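Local coordinates for malonyl-CoA-[acyl-carrier-protein] transacylase (Coxiella burnetii, PDB 3TQE) that probably transfers the malonyl group from malonyl-CoA to holo-acyl carrier protein, supplying malonyl-ACP for fatty acid synthesis, at residues 7-12 / 89-94; 164-169 / 286-291; 233-238 / 259-264. One frame throughout, in Å; residues are numbered along the deposited sequence. Where two conformers were deposited one is given.

Interaction 1 (7-12 / 89-94); sequences SFAFVF and PQVMAG
Phe10 and Phe12 pair with Met92, Ala93 and Gly94 as neighbouring parallel strands, 9-12 and 91-94, whose axes run 14° apart. Strand 9-12 alternates donor and acceptor: Phe10 N bonds Val91 O, Phe10 O takes Ala93 N, and Phe12 N bonds Ala93 O at 2.9 Å. Before the strands a side chain continues the pattern. Gln90 folds back at chi2 (59°), and Gln90 OE1 accepts Phe8 N at 2.9 Å, in the carbonyl plane. Gln90 N returns a bond to Phe8 O.

Pro89 CA lies over one face of the Phe8 ring, 3.7 Å from the ring centroid, a CH-pi contact displaced toward the rim. Pro89 CB also reaches Phe10 CD1 at 3.9 Å. Further on, the extended Met92, a selenomethionine, runs past the Phe12 ring. Met92 CB meets the Phe12 ring edge at CE2 (4.0 Å), and Met92 SE makes an oblique Met-aromatic contact. On the other face of the sheet, Ala9 CB touches Val91 CG1 at 3.6 Å.

Strand 275-278 flanks 9-12 on its other side. Helix 97-105 packs on the Phe12 and Met92 face, and helix 261-270 on the Ala9, Val11 and Ala93 face.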
ATOM      1  N   SER A   7      -4.616   6.510 -21.230  1.00 16.07           N
ATOM      2  CA  SER A   7      -3.773   6.844 -20.103  0.50 15.87           C
ATOM      3  C   SER A   7      -4.136   5.928 -18.949  1.00 15.05           C
ATOM      4  O   SER A   7      -5.286   5.526 -18.813  1.00 16.20           O
ATOM      5  CB  SER A   7      -3.950   8.314 -19.747  0.50 15.99           C
ATOM      6  OG  SER A   7      -3.745   9.116 -20.912  0.50 19.14           O
ATOM      7  N   PHE A   8      -3.138   5.598 -18.138  1.00 13.04           N
ATOM      8  CA  PHE A   8      -3.380   4.675 -17.045  1.00 12.33           C
ATOM      9  C   PHE A   8      -2.434   4.914 -15.916  1.00 12.05           C
ATOM     10  O   PHE A   8      -1.362   5.495 -16.092  1.00 12.13           O
ATOM     11  CB  PHE A   8      -3.306   3.214 -17.524  1.00 12.91           C
ATOM     12  CG  PHE A   8      -1.935   2.770 -17.969  1.00 13.27           C
ATOM     13  CD1 PHE A   8      -1.164   1.957 -17.170  1.00 15.19           C
ATOM     14  CD2 PHE A   8      -1.396   3.186 -19.181  1.00 14.44           C
ATOM     15  CE1 PHE A   8       0.112   1.535 -17.573  1.00 16.12           C
ATOM     16  CE2 PHE A   8      -0.126   2.764 -19.598  1.00 15.35           C
ATOM     17  CZ  PHE A   8       0.636   1.950 -18.786  1.00 15.20           C
ATOM     18  N   ALA A   9      -2.864   4.425 -14.762  1.00 11.52           N
ATOM     19  CA  ALA A   9      -2.098   4.509 -13.553  1.00 11.34           C
ATOM     20  C   ALA A   9      -1.843   3.108 -13.044  1.00 11.17           C
ATOM     21  O   ALA A   9      -2.667   2.222 -13.244  1.00 13.10           O
ATOM     22  CB  ALA A   9      -2.900   5.274 -12.520  1.00 12.62           C
ATOM     23  N   PHE A  10      -0.688   2.913 -12.428  1.00 10.92           N
ATOM     24  CA  PHE A  10      -0.450   1.728 -11.645  1.00 11.33           C
ATOM     25  C   PHE A  10      -0.665   2.037 -10.186  1.00 11.47           C
ATOM     26  O   PHE A  10      -0.185   3.039  -9.667  1.00 11.89           O
ATOM     27  CB  PHE A  10       0.995   1.244 -11.807  1.00 11.57           C
ATOM     28  CG  PHE A  10       1.185   0.246 -12.876  1.00 12.96           C
ATOM     29  CD1 PHE A  10       0.423   0.245 -14.020  1.00 17.43           C
ATOM     30  CD2 PHE A  10       2.106  -0.720 -12.709  1.00 19.33           C
ATOM     31  CE1 PHE A  10       0.609  -0.718 -14.973  1.00 17.88           C
ATOM     32  CE2 PHE A  10       2.296  -1.680 -13.695  1.00 20.95           C
ATOM     33  CZ  PHE A  10       1.554  -1.655 -14.814  1.00 18.51           C
ATOM     34  N   VAL A  11      -1.401   1.165  -9.529  1.00 11.26           N
ATOM     35  CA  VAL A  11      -1.617   1.241  -8.110  1.00 11.31           C
ATOM     36  C   VAL A  11      -1.091  -0.001  -7.437  1.00 10.69           C
ATOM     37  O   VAL A  11      -1.327  -1.117  -7.884  1.00 12.24           O
ATOM     38  CB  VAL A  11      -3.090   1.535  -7.727  1.00 12.15           C
ATOM     39  CG1 VAL A  11      -3.464   2.927  -8.241  1.00 13.96           C
ATOM     40  CG2 VAL A  11      -4.087   0.475  -8.232  1.00 14.00           C
ATOM     41  N   PHE A  12      -0.322   0.201  -6.378  1.00 10.24           N
ATOM     42  CA  PHE A  12       0.419  -0.866  -5.747  1.00 11.24           C
ATOM     43  C   PHE A  12      -0.152  -1.168  -4.387  1.00 11.20           C
ATOM     44  O   PHE A  12      -0.187  -0.296  -3.525  1.00 11.79           O
ATOM     45  CB  PHE A  12       1.879  -0.459  -5.583  1.00 10.88           C
ATOM     46  CG  PHE A  12       2.598  -0.269  -6.879  1.00 10.96           C
ATOM     47  CD1 PHE A  12       3.315  -1.293  -7.448  1.00 12.34           C
ATOM     48  CD2 PHE A  12       2.519   0.923  -7.550  1.00 11.85           C
ATOM     49  CE1 PHE A  12       4.001  -1.119  -8.628  1.00 13.33           C
ATOM     50  CE2 PHE A  12       3.192   1.093  -8.726  1.00 12.36           C
ATOM     51  CZ  PHE A  12       3.952   0.081  -9.248  1.00 12.79           C
ATOM     52  N   PRO A  89       3.296   3.469 -17.044  1.00 15.43           N
ATOM     53  CA  PRO A  89       2.103   4.196 -16.682  1.00 14.97           C
ATOM     54  C   PRO A  89       2.384   5.692 -16.661  1.00 14.37           C
ATOM     55  O   PRO A  89       3.524   6.122 -16.581  1.00 15.25           O
ATOM     56  CB  PRO A  89       1.824   3.724 -15.259  1.00 15.13           C
ATOM     57  CG  PRO A  89       3.079   3.303 -14.780  1.00 17.64           C
ATOM     58  CD  PRO A  89       3.859   2.729 -15.909  1.00 16.51           C
ATOM     59  N   GLN A  90       1.320   6.461 -16.679  1.00 12.99           N
ATOM     60  CA  GLN A  90       1.429   7.902 -16.580  1.00 14.03           C
ATOM     61  C   GLN A  90       1.677   8.364 -15.171  1.00 13.73           C
ATOM     62  O   GLN A  90       2.266   9.409 -14.958  1.00 14.54           O
ATOM     63  CB  GLN A  90       0.167   8.546 -17.111  1.00 14.30           C
ATOM     64  CG  GLN A  90       0.184   8.612 -18.621  1.00 17.11           C
ATOM     65  CD  GLN A  90       0.304   7.275 -19.302  1.00 17.86           C
ATOM     66  OE1 GLN A  90      -0.623   6.488 -19.271  1.00 18.95           O
ATOM     67  NE2 GLN A  90       1.450   7.011 -19.913  1.00 21.26           N
ATOM     68  N   VAL A  91       1.209   7.576 -14.208  1.00 12.95           N
ATOM     69  CA  VAL A  91       1.371   7.902 -12.808  1.00 13.45           C
ATOM     70  C   VAL A  91       1.289   6.623 -12.009  1.00 12.41           C
ATOM     71  O   VAL A  91       0.717   5.618 -12.459  1.00 11.96           O
ATOM     72  CB  VAL A  91       0.296   8.947 -12.388  1.00 14.31           C
ATOM     73  CG1 VAL A  91      -1.078   8.351 -12.495  1.00 17.41           C
ATOM     74  CG2 VAL A  91       0.562   9.563 -11.026  1.00 16.21           C
HETATM   75  N   MSE A  92       1.867   6.663 -10.829  1.00 12.60           N
HETATM   76  CA  MSE A  92       1.834   5.547  -9.899  1.00 11.94           C
HETATM   77  C   MSE A  92       1.419   6.018  -8.530  1.00 11.70           C
HETATM   78  O   MSE A  92       1.698   7.143  -8.153  1.00 12.46           O
HETATM   79  CB  MSE A  92       3.225   4.928  -9.797  1.00 13.74           C
HETATM   80  CG  MSE A  92       3.722   4.283 -11.073  1.00 16.32           C
HETATM   81 SE   MSE A  92       5.520   3.617 -10.780  1.00 17.98          SE
HETATM   82  CE  MSE A  92       5.893   2.860 -12.500  1.00 20.23           C
ATOM     83  N   ALA A  93       0.808   5.138  -7.769  1.00 11.18           N
ATOM     84  CA  ALA A  93       0.531   5.411  -6.374  1.00 11.68           C
ATOM     85  C   ALA A  93       0.498   4.072  -5.673  1.00 11.84           C
ATOM     86  O   ALA A  93       0.063   3.101  -6.238  1.00 12.31           O
ATOM     87  CB  ALA A  93      -0.807   6.119  -6.180  1.00 14.02           C
ATOM     88  N   GLY A  94       0.921   4.028  -4.447  1.00 12.51           N
ATOM     89  CA  GLY A  94       0.868   2.828  -3.683  1.00 12.63           C
ATOM     90  C   GLY A  94       0.237   3.058  -2.369  1.00 13.48           C
ATOM     91  O   GLY A  94       0.423   4.108  -1.792  1.00 15.77           O
TER

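Interaction 2 (164-169 / 286-291); sequences NLNSTD and AGLIKR
Leu288 of helix 284-292 meets Asn166 near the end of strand 160-167, and the contact is almost wholly van der Waals. Both leucine methyls fork against Asn166 CB, Leu288 CD1 and CD2 each at 3.7 Å. Leu288 CD1 also lies 3.8 Å from Asn166 CG, at the root of the amide. Leu288 CG stands anti to its carbonyl carbon (chi1 -60°). Its chi2 near 180° sets CD1 anti to CA, with CD2 branching beside it. One turn later, Arg291 CB approaches Ser167 CB at 4.2 Å. Here the aliphatic root of the arginine makes the contact, not its guanidinium.

No hydrogen bond joins the two segments. Asn166 O faces Leu288 CB at 3.7 Å and is buried without a polar partner. The side-chain OD1 of Asn166 is satisfied by His95 NE2, so the amide is held from outside this contact.

The segment axes come within 7.5 Å and run 67° apart. Asn166 and Ser167 together face Gln170, a classic beta bulge at the end of strand 160-167, where it pairs with strand 170-174. The arrangement is a helix of the acyl transferase domain packed across the bulged end of a strand of the mixed sheet. The Asn166 side chain is about 8 Å from that of Ser96, the predicted nucleophile.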
ATOM      1  N   ASN A 164      -6.526   5.419   7.393  1.00 15.50           N
ATOM      2  CA  ASN A 164      -6.566   5.188   5.952  1.00 16.15           C
ATOM      3  C   ASN A 164      -7.861   5.757   5.433  1.00 16.58           C
ATOM      4  O   ASN A 164      -8.939   5.320   5.855  1.00 17.56           O
ATOM      5  CB  ASN A 164      -6.582   3.715   5.561  1.00 16.96           C
ATOM      6  CG  ASN A 164      -5.345   2.943   5.908  1.00 21.55           C
ATOM      7  OD1 ASN A 164      -4.285   3.475   6.183  1.00 24.88           O
ATOM      8  ND2 ASN A 164      -5.485   1.613   5.823  1.00 26.58           N
ATOM      9  N   LEU A 165      -7.770   6.730   4.541  1.00 15.84           N
ATOM     10  CA  LEU A 165      -8.954   7.304   3.921  1.00 16.31           C
ATOM     11  C   LEU A 165      -9.151   6.554   2.613  1.00 16.40           C
ATOM     12  O   LEU A 165      -8.580   6.931   1.569  1.00 15.94           O
ATOM     13  CB  LEU A 165      -8.739   8.795   3.737  1.00 17.64           C
ATOM     14  CG  LEU A 165      -8.294   9.563   4.986  1.00 20.42           C
ATOM     15  CD1 LEU A 165      -8.071  11.022   4.723  1.00 23.49           C
ATOM     16  CD2 LEU A 165      -9.320   9.389   6.107  1.00 25.30           C
ATOM     17  N   ASN A 166      -9.877   5.449   2.669  1.00 16.56           N
ATOM     18  CA  ASN A 166      -9.813   4.436   1.621  1.00 17.92           C
ATOM     19  C   ASN A 166     -10.800   4.608   0.512  1.00 19.81           C
ATOM     20  O   ASN A 166     -10.464   4.431  -0.664  1.00 20.51           O
ATOM     21  CB  ASN A 166      -9.928   3.035   2.196  1.00 18.47           C
ATOM     22  CG  ASN A 166      -8.654   2.572   2.777  1.00 18.45           C
ATOM     23  OD1 ASN A 166      -7.600   3.155   2.509  1.00 19.19           O
ATOM     24  ND2 ASN A 166      -8.709   1.530   3.573  1.00 21.85           N
ATOM     25  N   SER A 167     -12.013   4.948   0.861  1.00 20.84           N
ATOM     26  CA  SER A 167     -13.005   5.241  -0.137  1.00 24.46           C
ATOM     27  C   SER A 167     -13.940   6.234   0.485  1.00 26.02           C
ATOM     28  O   SER A 167     -13.821   6.605   1.644  1.00 25.97           O
ATOM     29  CB  SER A 167     -13.725   3.977  -0.571  1.00 25.15           C
ATOM     30  OG  SER A 167     -14.866   3.773   0.241  1.00 28.01           O
ATOM     31  N   THR A 168     -14.922   6.678  -0.273  1.00 29.33           N
ATOM     32  CA  THR A 168     -15.628   7.847   0.173  1.00 30.56           C
ATOM     33  C   THR A 168     -16.357   7.591   1.548  1.00 30.91           C
ATOM     34  O   THR A 168     -16.347   8.422   2.474  1.00 31.63           O
ATOM     35  CB  THR A 168     -16.486   8.336  -1.015  1.00 32.37           C
ATOM     36  OG1 THR A 168     -16.166   7.542  -2.190  1.00 31.70           O
ATOM     37  CG2 THR A 168     -16.129   9.799  -1.321  1.00 33.82           C
ATOM     38  N   ASP A 169     -16.873   6.398   1.708  1.00 29.44           N
ATOM     39  CA  ASP A 169     -17.518   6.058   2.965  1.00 28.93           C
ATOM     40  C   ASP A 169     -16.813   4.896   3.640  1.00 25.92           C
ATOM     41  O   ASP A 169     -17.444   4.131   4.355  1.00 26.10           O
ATOM     42  CB  ASP A 169     -19.001   5.771   2.736  1.00 30.67           C
ATOM     43  CG  ASP A 169     -19.268   4.422   2.064  1.00 34.96           C
ATOM     44  OD1 ASP A 169     -18.381   3.877   1.368  1.00 40.03           O
ATOM     45  OD2 ASP A 169     -20.402   3.907   2.232  1.00 41.84           O
ATOM     46  N   ALA A 286      -8.698  -2.423  -6.243  1.00 16.83           N
ATOM     47  CA  ALA A 286      -9.794  -2.341  -7.204  1.00 17.60           C
ATOM     48  C   ALA A 286     -11.082  -2.107  -6.480  1.00 18.17           C
ATOM     49  O   ALA A 286     -11.912  -1.326  -6.937  1.00 18.49           O
ATOM     50  CB  ALA A 286      -9.884  -3.593  -8.030  1.00 18.36           C
ATOM     51  N   GLY A 287     -11.263  -2.801  -5.363  1.00 18.38           N
ATOM     52  CA  GLY A 287     -12.484  -2.622  -4.577  1.00 19.31           C
ATOM     53  C   GLY A 287     -12.666  -1.181  -4.152  1.00 19.46           C
ATOM     54  O   GLY A 287     -13.766  -0.631  -4.254  1.00 21.46           O
ATOM     55  N   LEU A 288     -11.604  -0.555  -3.658  1.00 17.96           N
ATOM     56  CA  LEU A 288     -11.677   0.820  -3.224  1.00 17.69           C
ATOM     57  C   LEU A 288     -11.927   1.754  -4.378  1.00 17.08           C
ATOM     58  O   LEU A 288     -12.733   2.673  -4.271  1.00 17.92           O
ATOM     59  CB  LEU A 288     -10.396   1.235  -2.514  1.00 17.52           C
ATOM     60  CG  LEU A 288     -10.038   0.456  -1.272  1.00 18.80           C
ATOM     61  CD1 LEU A 288      -8.731   1.015  -0.700  1.00 18.87           C
ATOM     62  CD2 LEU A 288     -11.178   0.513  -0.262  1.00 20.15           C
ATOM     63  N   ILE A 289     -11.190   1.570  -5.462  1.00 16.00           N
ATOM     64  CA  ILE A 289     -11.264   2.504  -6.568  1.00 16.40           C
ATOM     65  C   ILE A 289     -12.641   2.466  -7.213  1.00 17.59           C
ATOM     66  O   ILE A 289     -13.190   3.504  -7.546  1.00 18.55           O
ATOM     67  CB  ILE A 289     -10.150   2.217  -7.576  1.00 15.01           C
ATOM     68  CG1 ILE A 289      -8.800   2.508  -6.926  1.00 15.42           C
ATOM     69  CG2 ILE A 289     -10.323   3.054  -8.855  1.00 16.03           C
ATOM     70  CD1 ILE A 289      -7.599   1.979  -7.703  1.00 15.65           C
ATOM     71  N   LYS A 290     -13.213   1.280  -7.343  1.00 19.06           N
ATOM     72  CA  LYS A 290     -14.549   1.141  -7.925  1.00 21.48           C
ATOM     73  C   LYS A 290     -15.597   1.841  -7.073  1.00 22.72           C
ATOM     74  O   LYS A 290     -16.597   2.344  -7.614  1.00 24.15           O
ATOM     75  CB  LYS A 290     -14.890  -0.344  -8.141  1.00 22.33           C
ATOM     76  CG  LYS A 290     -16.017  -0.606  -9.124  1.00 27.81           C
ATOM     77  CD  LYS A 290     -15.691  -0.031 -10.515  1.00 32.13           C
ATOM     78  CE  LYS A 290     -15.364  -1.089 -11.541  1.00 36.68           C
ATOM     79  NZ  LYS A 290     -15.745  -0.610 -12.914  1.00 37.74           N
ATOM     80  N   ARG A 291     -15.403   1.859  -5.760  1.00 23.33           N
ATOM     81  CA  ARG A 291     -16.312   2.563  -4.868  0.50 24.69           C
ATOM     82  C   ARG A 291     -16.162   4.069  -4.996  1.00 24.32           C
ATOM     83  O   ARG A 291     -17.161   4.795  -4.968  1.00 25.77           O
ATOM     84  CB  ARG A 291     -16.140   2.090  -3.429  0.50 25.29           C
ATOM     85  CG  ARG A 291     -16.600   0.665  -3.237  0.50 28.86           C
ATOM     86  CD  ARG A 291     -16.753   0.302  -1.775  0.50 32.95           C
ATOM     87  NE  ARG A 291     -17.566  -0.898  -1.612  0.50 37.31           N
ATOM     88  CZ  ARG A 291     -17.103  -2.063  -1.181  0.50 41.18           C
ATOM     89  NH1 ARG A 291     -15.827  -2.192  -0.854  0.50 42.08           N
ATOM     90  NH2 ARG A 291     -17.923  -3.103  -1.062  0.50 43.18           N
TER

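Interaction 3 (233-238 / 259-264); sequences IHNVDV and VRWVET
Asn235 and Val238 pack against Val259, Arg260 and Thr264 in a mainly buried loop-to-helix contact, tied by hydrogen bonds at one end. The loop lies between helices 210-220 and 244-254. Its partner is the short edge strand 259-260 of the mixed sheet and the first turn of helix 261-270. Arg260 is the centre of an inverse gamma turn and occupies the N-cap position of the helix.

Arg260 is gripped by both backbone and side-chain bonds. Arg260 N donates to Asn235 O at 3.1 Å. Its side chain bends at chi3 (69°), and NH1 reaches Val236 O, which lies near the guanidinium plane. Side-on, NE and NH2 hold the two carboxylate oxygens of Glu263 in a salt bridge, with Arg260 NE to Glu263 OE1 at 2.8 Å. These bonds are nearly straight (173° and 175°), but both oxygens are met from above the carboxylate plane. Three acceptor atoms, Val236 O and the two Glu263 oxygens, thus fix the rotation of the guanidinium, and Val238 CG2 lies over one of its faces, 3.5 Å from Arg260 NE.

The other Val238 methyl, CG1, points into the helix turn and touches Thr264 CA at 3.7 Å. Thr264 CG2 in turn slides past Ile233 CG2. Beside the strand, Asn235 runs alongside Val259, whose CG1 contacts the amide carbon CG. The Val259 side chain also touches that of His205, a predicted active-site residue, so this part of the contact backs the probable catalytic site. His234 is turned away from the helix, and its ND1 bonds Glu99.

Thr264 closes the first turn of the helix: its OG1 and its N reach Arg260 O from opposite faces of the carbonyl, and water 1 bridges Thr264 OG1 to Ile233 O, 2.8 Å from each.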
ATOM      1  N   ILE A 233       2.506   9.533  -6.698  1.00 13.20           N
ATOM      2  CA  ILE A 233       1.712  10.389  -5.846  1.00 13.07           C
ATOM      3  C   ILE A 233       1.782   9.842  -4.436  1.00 13.00           C
ATOM      4  O   ILE A 233       1.291   8.757  -4.161  1.00 13.80           O
ATOM      5  CB  ILE A 233       0.249  10.443  -6.306  1.00 14.23           C
ATOM      6  CG1 ILE A 233       0.131  10.869  -7.752  1.00 17.04           C
ATOM      7  CG2 ILE A 233      -0.577  11.350  -5.379  1.00 15.53           C
ATOM      8  CD1 ILE A 233       0.802  12.083  -8.074  1.00 21.43           C
ATOM      9  N   HIS A 234       2.363  10.613  -3.530  1.00 12.63           N
ATOM     10  CA  HIS A 234       2.536  10.167  -2.152  1.00 12.45           C
ATOM     11  C   HIS A 234       1.266  10.231  -1.335  1.00 13.36           C
ATOM     12  O   HIS A 234       0.455  11.124  -1.470  1.00 13.91           O
ATOM     13  CB  HIS A 234       3.603  11.008  -1.487  1.00 12.80           C
ATOM     14  CG  HIS A 234       4.959  10.744  -2.018  1.00 13.89           C
ATOM     15  ND1 HIS A 234       5.768   9.750  -1.507  1.00 17.61           N
ATOM     16  CD2 HIS A 234       5.632  11.289  -3.059  1.00 18.55           C
ATOM     17  CE1 HIS A 234       6.901   9.722  -2.196  1.00 19.53           C
ATOM     18  NE2 HIS A 234       6.843  10.646  -3.141  1.00 19.16           N
ATOM     19  N   ASN A 235       1.164   9.276  -0.438  1.00 13.63           N
ATOM     20  CA  ASN A 235       0.008   9.116   0.423  1.00 14.10           C
ATOM     21  C   ASN A 235      -0.225  10.277   1.339  1.00 14.66           C
ATOM     22  O   ASN A 235      -1.367  10.547   1.706  1.00 15.10           O
ATOM     23  CB  ASN A 235       0.201   7.903   1.326  1.00 15.13           C
ATOM     24  CG  ASN A 235       0.109   6.583   0.609  1.00 14.88           C
ATOM     25  OD1 ASN A 235      -0.361   6.444  -0.552  1.00 17.30           O
ATOM     26  ND2 ASN A 235       0.512   5.574   1.334  1.00 11.49           N
ATOM     27  N   VAL A 236       0.852  10.875   1.810  1.00 14.94           N
ATOM     28  CA  VAL A 236       0.724  11.800   2.915  1.00 15.73           C
ATOM     29  C   VAL A 236       0.232  13.131   2.455  1.00 16.12           C
ATOM     30  O   VAL A 236      -0.511  13.797   3.189  1.00 17.87           O
ATOM     31  CB  VAL A 236       2.049  11.912   3.688  1.00 16.81           C
ATOM     32  CG1 VAL A 236       3.116  12.547   2.862  1.00 17.44           C
ATOM     33  CG2 VAL A 236       1.858  12.619   4.988  1.00 20.64           C
ATOM     34  N   ASP A 237       0.598  13.513   1.233  1.00 16.13           N
ATOM     35  CA  ASP A 237       0.292  14.838   0.721  1.00 16.76           C
ATOM     36  C   ASP A 237      -0.363  14.902  -0.644  1.00 15.85           C
ATOM     37  O   ASP A 237      -0.685  15.988  -1.152  1.00 16.74           O
ATOM     38  CB  ASP A 237       1.552  15.699   0.766  1.00 18.05           C
ATOM     39  CG  ASP A 237       2.707  15.102   0.042  1.00 19.90           C
ATOM     40  OD1 ASP A 237       2.527  14.090  -0.659  1.00 21.53           O
ATOM     41  OD2 ASP A 237       3.842  15.611   0.234  1.00 25.13           O
ATOM     42  N   VAL A 238      -0.553  13.747  -1.268  1.00 14.35           N
ATOM     43  CA  VAL A 238      -1.245  13.656  -2.525  1.00 15.02           C
ATOM     44  C   VAL A 238      -0.557  14.467  -3.625  1.00 14.95           C
ATOM     45  O   VAL A 238      -1.194  15.068  -4.476  1.00 16.29           O
ATOM     46  CB  VAL A 238      -2.732  14.036  -2.408  1.00 14.14           C
ATOM     47  CG1 VAL A 238      -3.528  13.444  -3.558  1.00 17.55           C
ATOM     48  CG2 VAL A 238      -3.336  13.562  -1.067  1.00 17.89           C
ATOM     49  N   VAL A 259      -3.247   7.805   5.286  1.00 14.28           N
ATOM     50  CA  VAL A 259      -3.089   7.499   3.878  1.00 14.03           C
ATOM     51  C   VAL A 259      -4.283   8.111   3.156  1.00 13.49           C
ATOM     52  O   VAL A 259      -5.425   7.683   3.317  1.00 14.38           O
ATOM     53  CB  VAL A 259      -3.063   5.994   3.653  1.00 13.89           C
ATOM     54  CG1 VAL A 259      -3.068   5.632   2.174  1.00 16.21           C
ATOM     55  CG2 VAL A 259      -1.864   5.408   4.343  1.00 16.96           C
ATOM     56  N   ARG A 260      -4.001   9.090   2.302  1.00 13.86           N
ATOM     57  CA  ARG A 260      -5.052   9.832   1.636  1.00 13.78           C
ATOM     58  C   ARG A 260      -5.371   9.186   0.304  1.00 13.56           C
ATOM     59  O   ARG A 260      -5.144   9.764  -0.762  1.00 13.68           O
ATOM     60  CB  ARG A 260      -4.646  11.292   1.513  1.00 14.29           C
ATOM     61  CG  ARG A 260      -4.493  11.915   2.869  1.00 15.90           C
ATOM     62  CD  ARG A 260      -3.729  13.176   2.826  1.00 19.21           C
ATOM     63  NE  ARG A 260      -4.462  14.226   2.151  1.00 19.24           N
ATOM     64  CZ  ARG A 260      -3.993  15.462   1.967  1.00 23.19           C
ATOM     65  NH1 ARG A 260      -2.778  15.806   2.369  1.00 23.30           N
ATOM     66  NH2 ARG A 260      -4.741  16.361   1.369  1.00 24.29           N
ATOM     67  N   TRP A 261      -5.905   7.988   0.362  1.00 13.57           N
ATOM     68  CA  TRP A 261      -6.125   7.225  -0.849  1.00 13.54           C
ATOM     69  C   TRP A 261      -7.255   7.795  -1.700  1.00 13.78           C
ATOM     70  O   TRP A 261      -7.119   7.925  -2.918  1.00 13.82           O
ATOM     71  CB  TRP A 261      -6.363   5.765  -0.528  1.00 14.24           C
ATOM     72  CG  TRP A 261      -6.315   4.894  -1.705  1.00 13.30           C
ATOM     73  CD1 TRP A 261      -7.342   4.245  -2.288  1.00 15.25           C
ATOM     74  CD2 TRP A 261      -5.156   4.602  -2.487  1.00 12.63           C
ATOM     75  NE1 TRP A 261      -6.897   3.539  -3.376  1.00 15.12           N
ATOM     76  CE2 TRP A 261      -5.557   3.765  -3.530  1.00 13.70           C
ATOM     77  CE3 TRP A 261      -3.819   4.976  -2.407  1.00 14.76           C
ATOM     78  CZ2 TRP A 261      -4.660   3.274  -4.472  1.00 13.32           C
ATOM     79  CZ3 TRP A 261      -2.943   4.505  -3.360  1.00 14.30           C
ATOM     80  CH2 TRP A 261      -3.364   3.660  -4.361  1.00 14.54           C
ATOM     81  N   VAL A 262      -8.359   8.154  -1.089  1.00 14.24           N
ATOM     82  CA  VAL A 262      -9.447   8.655  -1.899  0.50 14.48           C
ATOM     83  C   VAL A 262      -9.005   9.948  -2.616  1.00 14.03           C
ATOM     84  O   VAL A 262      -9.289  10.095  -3.801  1.00 15.26           O
ATOM     85  CB  VAL A 262     -10.758   8.785  -1.119  0.50 15.10           C
ATOM     86  CG1 VAL A 262     -10.537   9.569   0.145  0.50 16.28           C
ATOM     87  CG2 VAL A 262     -11.864   9.358  -2.015  0.50 14.56           C
ATOM     88  N   GLU A 263      -8.266  10.828  -1.956  1.00 13.70           N
ATOM     89  CA  GLU A 263      -7.800  12.032  -2.624  1.00 14.28           C
ATOM     90  C   GLU A 263      -6.817  11.697  -3.735  1.00 13.68           C
ATOM     91  O   GLU A 263      -6.770  12.376  -4.754  1.00 14.45           O
ATOM     92  CB  GLU A 263      -7.146  12.984  -1.633  1.00 16.20           C
ATOM     93  CG  GLU A 263      -8.114  13.692  -0.769  1.00 18.01           C
ATOM     94  CD  GLU A 263      -7.441  14.336   0.414  1.00 20.62           C
ATOM     95  OE1 GLU A 263      -7.091  13.598   1.371  1.00 22.39           O
ATOM     96  OE2 GLU A 263      -7.262  15.572   0.381  1.00 27.28           O
ATOM     97  N   THR A 264      -6.006  10.677  -3.530  1.00 12.04           N
ATOM     98  CA  THR A 264      -5.063  10.232  -4.565  1.00 12.28           C
ATOM     99  C   THR A 264      -5.813   9.774  -5.805  1.00 12.69           C
ATOM    100  O   THR A 264      -5.472  10.175  -6.925  1.00 12.84           O
ATOM    101  CB  THR A 264      -4.176   9.111  -4.048  1.00 12.53           C
ATOM    102  OG1 THR A 264      -3.383   9.633  -2.985  1.00 13.75           O
ATOM    103  CG2 THR A 264      -3.290   8.565  -5.141  1.00 14.10           C
TER
HETATM  104  O   HOH W   1      -1.004   8.158  -2.596  1.00 16.52           O

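How the interactions relate
Along the chain interaction 1 closes first, and interaction 3 is nested inside the loop closed by interaction 2. Their centres lie 12 to 16 Å apart within the acyl transferase domain. Interaction 1 belongs to the parallel sheet, while 2 and 3 share the mixed sheet, where strands 160-167 and 259-260 are neighbours. Interaction 3 adjoins both others. Met92 O and Ile233 N probably bond at 2.9 Å, and Leu165 N and Val259 O at 2.8 Å. Trp261 packs against Gly94 and Asn166 O. Val11 and Ile289 join 1 to 2. Together they join the two sheets beside the probable active site of Ser96 and His205, with interaction 3 nearest to it.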